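Local atomic coordinates of CPXV018 protein (Cowpox virus, PDB entry 4PDC), a protein that probably acts as a secreted MHC class I-like viral decoy that binds the receptor NKG2D and blunts killing by natural killer cells. Residues F62-T71 with N113-R124. The protein carries 2 engineered substitutions. Sequence-based numbering, arbitrary orientation.
Sequences FFSLFRRVPT and NKNMWLTTSEFR
In the MHC class I-like platform, the C-terminal part of helix 51-64 and the chain that follows are fastened to helix 113-126 by R124, an aromatic cluster and N113. R124 sits side-on to F62 O: NE and NH2, each at 2.9 Å, grip that oxygen, NE in the carbonyl plane, NH2 from above it. Arginine suits the place because its faces work too: CZ lies 3.9 Å from the F62 ring centroid in a cation-pi contact, and F66 CB packs on the opposite face. T120 OG1 gives its proton to M116 O and accepts from R124 NH1 (2.9 Å); with the bonds to F62 O this restrains the turn of the guanidinium.

Flat rings suit the cluster, offering one another edges and faces. W117 stands nearly at right angles to both phenyl rings: its edge points into the F66 face, centroids 5.1 Å apart, and the edge of F62 meets it in an offset edge-to-face contact, F62 CE2 near W117 CH2. The slim, flexible chain of M116, CG anti to the backbone N (chi1 -173°), lays SD obliquely beside F66, a Met-aromatic contact.

The N113 amide mimics a peptide: OD1 accepts from V69 N (2.8 Å) on a lone pair, and ND2 donates to V69 O (3.1 Å).

Beneath, W117 and F66 rest on L10 of strand 2-13, W117 NE1 bonds T79 O of strand 75-87, and E76 of that strand also receives N113 ND2.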
ATOM      1  N   PHE E  62       3.320 -12.949  -4.334  1.00 15.60           N
ATOM      2  CA  PHE E  62       2.158 -13.212  -5.185  1.00 14.83           C
ATOM      3  C   PHE E  62       1.886 -14.708  -5.288  1.00 13.77           C
ATOM      4  O   PHE E  62       0.741 -15.151  -5.190  1.00 15.86           O
ATOM      5  CB  PHE E  62       2.363 -12.624  -6.587  1.00 13.27           C
ATOM      6  CG  PHE E  62       1.243 -12.937  -7.548  1.00 10.38           C
ATOM      7  CD1 PHE E  62       0.166 -12.079  -7.680  1.00 10.57           C
ATOM      8  CD2 PHE E  62       1.274 -14.087  -8.325  1.00 12.22           C
ATOM      9  CE1 PHE E  62      -0.867 -12.368  -8.565  1.00 13.44           C
ATOM     10  CE2 PHE E  62       0.251 -14.376  -9.212  1.00 12.04           C
ATOM     11  CZ  PHE E  62      -0.821 -13.517  -9.328  1.00 12.36           C
ATOM     12  N   PHE E  63       2.946 -15.486  -5.480  1.00 13.88           N
ATOM     13  CA  PHE E  63       2.804 -16.928  -5.628  1.00 15.96           C
ATOM     14  C   PHE E  63       2.674 -17.644  -4.286  1.00 14.71           C
ATOM     15  O   PHE E  63       1.886 -18.576  -4.152  1.00 11.05           O
ATOM     16  CB  PHE E  63       3.990 -17.496  -6.405  1.00 16.31           C
ATOM     17  CG  PHE E  63       4.004 -17.097  -7.853  1.00 16.94           C
ATOM     18  CD1 PHE E  63       3.102 -17.654  -8.745  1.00 16.08           C
ATOM     19  CD2 PHE E  63       4.916 -16.167  -8.322  1.00 13.45           C
ATOM     20  CE1 PHE E  63       3.111 -17.291 -10.079  1.00 16.16           C
ATOM     21  CE2 PHE E  63       4.931 -15.800  -9.653  1.00 15.64           C
ATOM     22  CZ  PHE E  63       4.024 -16.362 -10.533  1.00 17.68           C
ATOM     23  N   SER E  64       3.435 -17.204  -3.290  1.00 14.62           N
ATOM     24  CA  SER E  64       3.464 -17.902  -2.009  1.00 17.58           C
ATOM     25  C   SER E  64       2.186 -17.650  -1.208  1.00 18.25           C
ATOM     26  O   SER E  64       1.871 -18.402  -0.291  1.00 15.30           O
ATOM     27  CB  SER E  64       4.692 -17.486  -1.195  1.00 21.93           C
ATOM     28  OG  SER E  64       4.620 -16.129  -0.807  1.00 26.07           O
ATOM     29  N   LEU E  65       1.453 -16.598  -1.565  1.00 15.25           N
ATOM     30  CA  LEU E  65       0.170 -16.295  -0.934  1.00 16.15           C
ATOM     31  C   LEU E  65      -0.989 -17.043  -1.600  1.00 18.76           C
ATOM     32  O   LEU E  65      -2.095 -17.091  -1.060  1.00 13.28           O
ATOM     33  CB  LEU E  65      -0.108 -14.791  -0.981  1.00 18.37           C
ATOM     34  CG  LEU E  65       0.740 -13.896  -0.078  1.00 26.98           C
ATOM     35  CD1 LEU E  65       0.548 -12.435  -0.462  1.00 24.22           C
ATOM     36  CD2 LEU E  65       0.385 -14.116   1.380  1.00 22.89           C
ATOM     37  N   PHE E  66      -0.744 -17.613  -2.776  1.00 16.54           N
ATOM     38  CA  PHE E  66      -1.787 -18.352  -3.481  1.00 16.39           C
ATOM     39  C   PHE E  66      -1.928 -19.739  -2.873  1.00 18.01           C
ATOM     40  O   PHE E  66      -0.994 -20.538  -2.905  1.00 17.22           O
ATOM     41  CB  PHE E  66      -1.477 -18.452  -4.976  1.00 14.80           C
ATOM     42  CG  PHE E  66      -2.537 -19.173  -5.767  1.00 14.42           C
ATOM     43  CD1 PHE E  66      -3.861 -18.761  -5.717  1.00 16.17           C
ATOM     44  CD2 PHE E  66      -2.209 -20.253  -6.566  1.00 15.24           C
ATOM     45  CE1 PHE E  66      -4.837 -19.422  -6.447  1.00 14.97           C
ATOM     46  CE2 PHE E  66      -3.180 -20.917  -7.298  1.00 14.62           C
ATOM     47  CZ  PHE E  66      -4.491 -20.503  -7.237  1.00 16.09           C
ATOM     48  N   ARG E  67      -3.102 -20.019  -2.319  1.00 18.88           N
ATOM     49  CA  ARG E  67      -3.335 -21.275  -1.619  1.00 20.69           C
ATOM     50  C   ARG E  67      -3.848 -22.349  -2.572  1.00 18.93           C
ATOM     51  O   ARG E  67      -4.985 -22.808  -2.459  1.00 16.41           O
ATOM     52  CB  ARG E  67      -4.317 -21.057  -0.468  1.00 25.21           C
ATOM     53  CG  ARG E  67      -3.903 -19.916   0.449  1.00 29.70           C
ATOM     54  CD  ARG E  67      -4.436 -20.087   1.857  1.00 35.51           C
ATOM     55  NE  ARG E  67      -5.874 -19.856   1.959  1.00 45.62           N
ATOM     56  CZ  ARG E  67      -6.428 -18.692   2.284  1.00 49.30           C
ATOM     57  NH1 ARG E  67      -5.676 -17.627   2.540  1.00 48.42           N
ATOM     58  NH2 ARG E  67      -7.747 -18.589   2.354  1.00 50.83           N
ATOM     59  N   ARG E  68      -2.992 -22.738  -3.509  1.00 18.67           N
ATOM     60  CA  ARG E  68      -3.314 -23.764  -4.492  1.00 20.20           C
ATOM     61  C   ARG E  68      -3.674 -25.082  -3.809  1.00 21.69           C
ATOM     62  O   ARG E  68      -2.962 -25.530  -2.914  1.00 17.08           O
ATOM     63  CB  ARG E  68      -2.125 -23.966  -5.439  1.00 21.97           C
ATOM     64  CG  ARG E  68      -2.325 -25.040  -6.495  1.00 27.90           C
ATOM     65  CD  ARG E  68      -1.146 -25.105  -7.462  1.00 40.95           C
ATOM     66  NE  ARG E  68      -0.095 -26.015  -7.007  1.00 59.70           N
ATOM     67  CZ  ARG E  68       0.941 -25.663  -6.249  1.00 72.67           C
ATOM     68  NH1 ARG E  68       1.090 -24.410  -5.840  1.00 75.12           N
ATOM     69  NH2 ARG E  68       1.838 -26.574  -5.896  1.00 72.00           N
ATOM     70  N   VAL E  69      -4.782 -25.695  -4.219  1.00 22.03           N
ATOM     71  CA  VAL E  69      -5.160 -27.000  -3.685  1.00 20.34           C
ATOM     72  C   VAL E  69      -4.660 -28.084  -4.634  1.00 22.74           C
ATOM     73  O   VAL E  69      -4.728 -27.918  -5.854  1.00 25.42           O
ATOM     74  CB  VAL E  69      -6.689 -27.141  -3.485  1.00 27.96           C
ATOM     75  CG1 VAL E  69      -7.189 -26.106  -2.492  1.00 30.54           C
ATOM     76  CG2 VAL E  69      -7.442 -27.017  -4.803  1.00 28.18           C
ATOM     77  N   PRO E  70      -4.135 -29.191  -4.087  1.00 21.06           N
ATOM     78  CA  PRO E  70      -3.729 -30.278  -4.985  1.00 24.69           C
ATOM     79  C   PRO E  70      -4.929 -30.825  -5.751  1.00 22.26           C
ATOM     80  O   PRO E  70      -6.035 -30.820  -5.212  1.00 19.66           O
ATOM     81  CB  PRO E  70      -3.148 -31.332  -4.036  1.00 20.34           C
ATOM     82  CG  PRO E  70      -2.850 -30.599  -2.767  1.00 22.90           C
ATOM     83  CD  PRO E  70      -3.871 -29.517  -2.675  1.00 24.19           C
ATOM     84  N   THR E  71      -4.712 -31.277  -6.981  1.00 24.37           N
ATOM     85  CA  THR E  71      -5.799 -31.777  -7.820  1.00 29.94           C
ATOM     86  C   THR E  71      -5.412 -33.072  -8.513  1.00 29.58           C
ATOM     87  O   THR E  71      -4.233 -33.339  -8.738  1.00 29.43           O
ATOM     88  CB  THR E  71      -6.202 -30.757  -8.909  1.00 31.13           C
ATOM     89  OG1 THR E  71      -5.171 -30.683  -9.903  1.00 33.21           O
ATOM     90  CG2 THR E  71      -6.427 -29.380  -8.313  1.00 33.64           C
ATOM     91  N   ASN E 113      -8.930 -24.153  -7.994  1.00 18.03           N
ATOM     92  CA  ASN E 113      -7.806 -23.270  -8.243  1.00 18.86           C
ATOM     93  C   ASN E 113      -8.217 -22.148  -9.191  1.00 18.90           C
ATOM     94  O   ASN E 113      -7.783 -21.007  -9.041  1.00 15.74           O
ATOM     95  CB  ASN E 113      -6.625 -24.057  -8.809  1.00 19.71           C
ATOM     96  CG  ASN E 113      -6.010 -24.997  -7.786  1.00 24.98           C
ATOM     97  OD1 ASN E 113      -5.974 -24.691  -6.595  1.00 22.68           O
ATOM     98  ND2 ASN E 113      -5.531 -26.148  -8.243  1.00 22.07           N
ATOM     99  N   LYS E 114      -9.079 -22.479 -10.149  1.00 16.41           N
ATOM    100  CA  LYS E 114      -9.567 -21.506 -11.119  1.00 15.65           C
ATOM    101  C   LYS E 114     -10.308 -20.356 -10.433  1.00 16.82           C
ATOM    102  O   LYS E 114     -10.068 -19.182 -10.727  1.00 16.67           O
ATOM    103  CB  LYS E 114     -10.480 -22.196 -12.132  1.00 20.54           C
ATOM    104  CG  LYS E 114     -10.926 -21.316 -13.279  1.00 20.47           C
ATOM    105  CD  LYS E 114     -11.813 -22.089 -14.245  1.00 22.73           C
ATOM    106  CE  LYS E 114     -12.214 -21.239 -15.437  1.00 24.48           C
ATOM    107  NZ  LYS E 114     -13.140 -21.961 -16.352  1.00 26.06           N
ATOM    108  N   ASN E 115     -11.201 -20.693  -9.510  1.00 14.24           N
ATOM    109  CA  ASN E 115     -11.957 -19.673  -8.788  1.00 15.14           C
ATOM    110  C   ASN E 115     -11.096 -18.864  -7.825  1.00 13.48           C
ATOM    111  O   ASN E 115     -11.223 -17.643  -7.751  1.00 14.71           O
ATOM    112  CB  ASN E 115     -13.116 -20.318  -8.026  1.00 20.17           C
ATOM    113  CG  ASN E 115     -14.297 -20.636  -8.928  1.00 27.46           C
ATOM    114  OD1 ASN E 115     -14.582 -19.906  -9.878  1.00 22.82           O
ATOM    115  ND2 ASN E 115     -14.990 -21.729  -8.630  1.00 24.63           N
ATOM    116  N   MET E 116     -10.228 -19.540  -7.082  1.00 14.19           N
ATOM    117  CA  MET E 116      -9.365 -18.853  -6.130  1.00 15.83           C
ATOM    118  C   MET E 116      -8.422 -17.896  -6.855  1.00 15.36           C
ATOM    119  O   MET E 116      -8.161 -16.784  -6.390  1.00 14.90           O
ATOM    120  CB  MET E 116      -8.562 -19.863  -5.312  1.00 17.26           C
ATOM    121  CG  MET E 116      -7.768 -19.232  -4.184  1.00 23.77           C
ATOM    122  SD  MET E 116      -6.720 -20.413  -3.313  1.00 35.74           S
ATOM    123  CE  MET E 116      -7.942 -21.595  -2.738  1.00 45.72           C
ATOM    124  N   TRP E 117      -7.907 -18.343  -7.992  1.00 12.48           N
ATOM    125  CA  TRP E 117      -7.020 -17.528  -8.811  1.00 15.47           C
ATOM    126  C   TRP E 117      -7.728 -16.248  -9.248  1.00 14.04           C
ATOM    127  O   TRP E 117      -7.150 -15.163  -9.224  1.00 11.48           O
ATOM    128  CB  TRP E 117      -6.556 -18.331 -10.026  1.00 12.64           C
ATOM    129  CG  TRP E 117      -5.581 -17.620 -10.917  1.00 12.35           C
ATOM    130  CD1 TRP E 117      -5.865 -16.950 -12.070  1.00 12.04           C
ATOM    131  CD2 TRP E 117      -4.162 -17.520 -10.735  1.00 14.43           C
ATOM    132  NE1 TRP E 117      -4.713 -16.440 -12.621  1.00 14.64           N
ATOM    133  CE2 TRP E 117      -3.654 -16.773 -11.819  1.00 13.81           C
ATOM    134  CE3 TRP E 117      -3.274 -17.991  -9.763  1.00 11.41           C
ATOM    135  CZ2 TRP E 117      -2.298 -16.491 -11.959  1.00 14.26           C
ATOM    136  CZ3 TRP E 117      -1.927 -17.707  -9.904  1.00 15.87           C
ATOM    137  CH2 TRP E 117      -1.453 -16.964 -10.993  1.00 14.11           C
ATOM    138  N   LEU E 118      -8.991 -16.393  -9.630  1.00 13.03           N
ATOM    139  CA  LEU E 118      -9.804 -15.278 -10.100  1.00 13.36           C
ATOM    140  C   LEU E 118     -10.096 -14.279  -8.992  1.00 15.88           C
ATOM    141  O   LEU E 118     -10.056 -13.067  -9.213  1.00 15.15           O
ATOM    142  CB  LEU E 118     -11.126 -15.796 -10.686  1.00 13.94           C
ATOM    143  CG  LEU E 118     -12.151 -14.747 -11.139  1.00 15.98           C
ATOM    144  CD1 LEU E 118     -11.627 -13.923 -12.308  1.00 16.70           C
ATOM    145  CD2 LEU E 118     -13.470 -15.411 -11.511  1.00 24.05           C
ATOM    146  N   THR E 119     -10.398 -14.783  -7.801  1.00 11.16           N
ATOM    147  CA  THR E 119     -10.824 -13.914  -6.717  1.00 15.63           C
ATOM    148  C   THR E 119      -9.678 -13.384  -5.858  1.00 15.23           C
ATOM    149  O   THR E 119      -9.919 -12.556  -4.980  1.00 16.44           O
ATOM    150  CB  THR E 119     -11.820 -14.628  -5.785  1.00 17.43           C
ATOM    151  OG1 THR E 119     -11.189 -15.755  -5.163  1.00 19.94           O
ATOM    152  CG2 THR E 119     -13.035 -15.096  -6.567  1.00 21.12           C
ATOM    153  N   THR E 120      -8.446 -13.838  -6.099  1.00 13.58           N
ATOM    154  CA  THR E 120      -7.321 -13.440  -5.236  1.00 12.81           C
ATOM    155  C   THR E 120      -6.108 -12.849  -5.947  1.00 15.49           C
ATOM    156  O   THR E 120      -5.220 -12.308  -5.289  1.00 14.16           O
ATOM    157  CB  THR E 120      -6.792 -14.634  -4.406  1.00 12.82           C
ATOM    158  OG1 THR E 120      -6.141 -15.577  -5.269  1.00 12.89           O
ATOM    159  CG2 THR E 120      -7.917 -15.305  -3.641  1.00 17.46           C
ATOM    160  N   SER E 121      -6.042 -12.961  -7.268  1.00 11.68           N
ATOM    161  CA  SER E 121      -4.859 -12.498  -7.991  1.00 15.43           C
ATOM    162  C   SER E 121      -4.620 -10.992  -7.830  1.00 12.04           C
ATOM    163  O   SER E 121      -3.520 -10.569  -7.469  1.00 10.68           O
ATOM    164  CB  SER E 121      -4.975 -12.853  -9.474  1.00 14.31           C
ATOM    165  OG  SER E 121      -4.648 -14.217  -9.683  1.00 13.97           O
ATOM    166  N   GLU E 122      -5.643 -10.184  -8.104  1.00 13.53           N
ATOM    167  CA  GLU E 122      -5.515  -8.735  -7.962  1.00 16.10           C
ATOM    168  C   GLU E 122      -5.142  -8.383  -6.525  1.00 14.09           C
ATOM    169  O   GLU E 122      -4.244  -7.582  -6.277  1.00 14.66           O
ATOM    170  CB  GLU E 122      -6.815  -8.028  -8.364  1.00 18.39           C
ATOM    171  CG  GLU E 122      -6.717  -6.507  -8.348  1.00 17.83           C
ATOM    172  CD  GLU E 122      -8.000  -5.822  -8.786  1.00 26.57           C
ATOM    173  OE1 GLU E 122      -8.975  -6.526  -9.122  1.00 29.79           O
ATOM    174  OE2 GLU E 122      -8.032  -4.572  -8.793  1.00 28.08           O
ATOM    175  N   PHE E 123      -5.842  -9.010  -5.586  1.00 13.77           N
ATOM    176  CA  PHE E 123      -5.573  -8.870  -4.161  1.00 14.62           C
ATOM    177  C   PHE E 123      -4.104  -9.149  -3.837  1.00 14.41           C
ATOM    178  O   PHE E 123      -3.443  -8.344  -3.180  1.00 13.91           O
ATOM    179  CB  PHE E 123      -6.498  -9.821  -3.389  1.00 16.68           C
ATOM    180  CG  PHE E 123      -6.213  -9.918  -1.917  1.00 16.24           C
ATOM    181  CD1 PHE E 123      -6.843  -9.073  -1.019  1.00 19.07           C
ATOM    182  CD2 PHE E 123      -5.353 -10.888  -1.427  1.00 17.52           C
ATOM    183  CE1 PHE E 123      -6.599  -9.174   0.336  1.00 20.81           C
ATOM    184  CE2 PHE E 123      -5.102 -10.992  -0.073  1.00 21.23           C
ATOM    185  CZ  PHE E 123      -5.729 -10.136   0.811  1.00 22.10           C
ATOM    186  N   ARG E 124      -3.591 -10.275  -4.321  1.00  9.96           N
ATOM    187  CA  ARG E 124      -2.237 -10.700  -3.988  1.00 12.21           C
ATOM    188  C   ARG E 124      -1.183  -9.802  -4.645  1.00 13.20           C
ATOM    189  O   ARG E 124      -0.069  -9.674  -4.140  1.00 16.26           O
ATOM    190  CB  ARG E 124      -2.038 -12.167  -4.390  1.00 13.63           C
ATOM    191  CG  ARG E 124      -2.617 -13.156  -3.380  1.00 14.82           C
ATOM    192  CD  ARG E 124      -3.057 -14.458  -4.030  1.00 19.31           C
ATOM    193  NE  ARG E 124      -2.096 -14.877  -5.035  1.00 25.00           N
ATOM    194  CZ  ARG E 124      -2.387 -15.197  -6.290  1.00 13.96           C
ATOM    195  NH1 ARG E 124      -3.636 -15.200  -6.743  1.00 17.77           N
ATOM    196  NH2 ARG E 124      -1.405 -15.550  -7.096  1.00 20.81           N
TER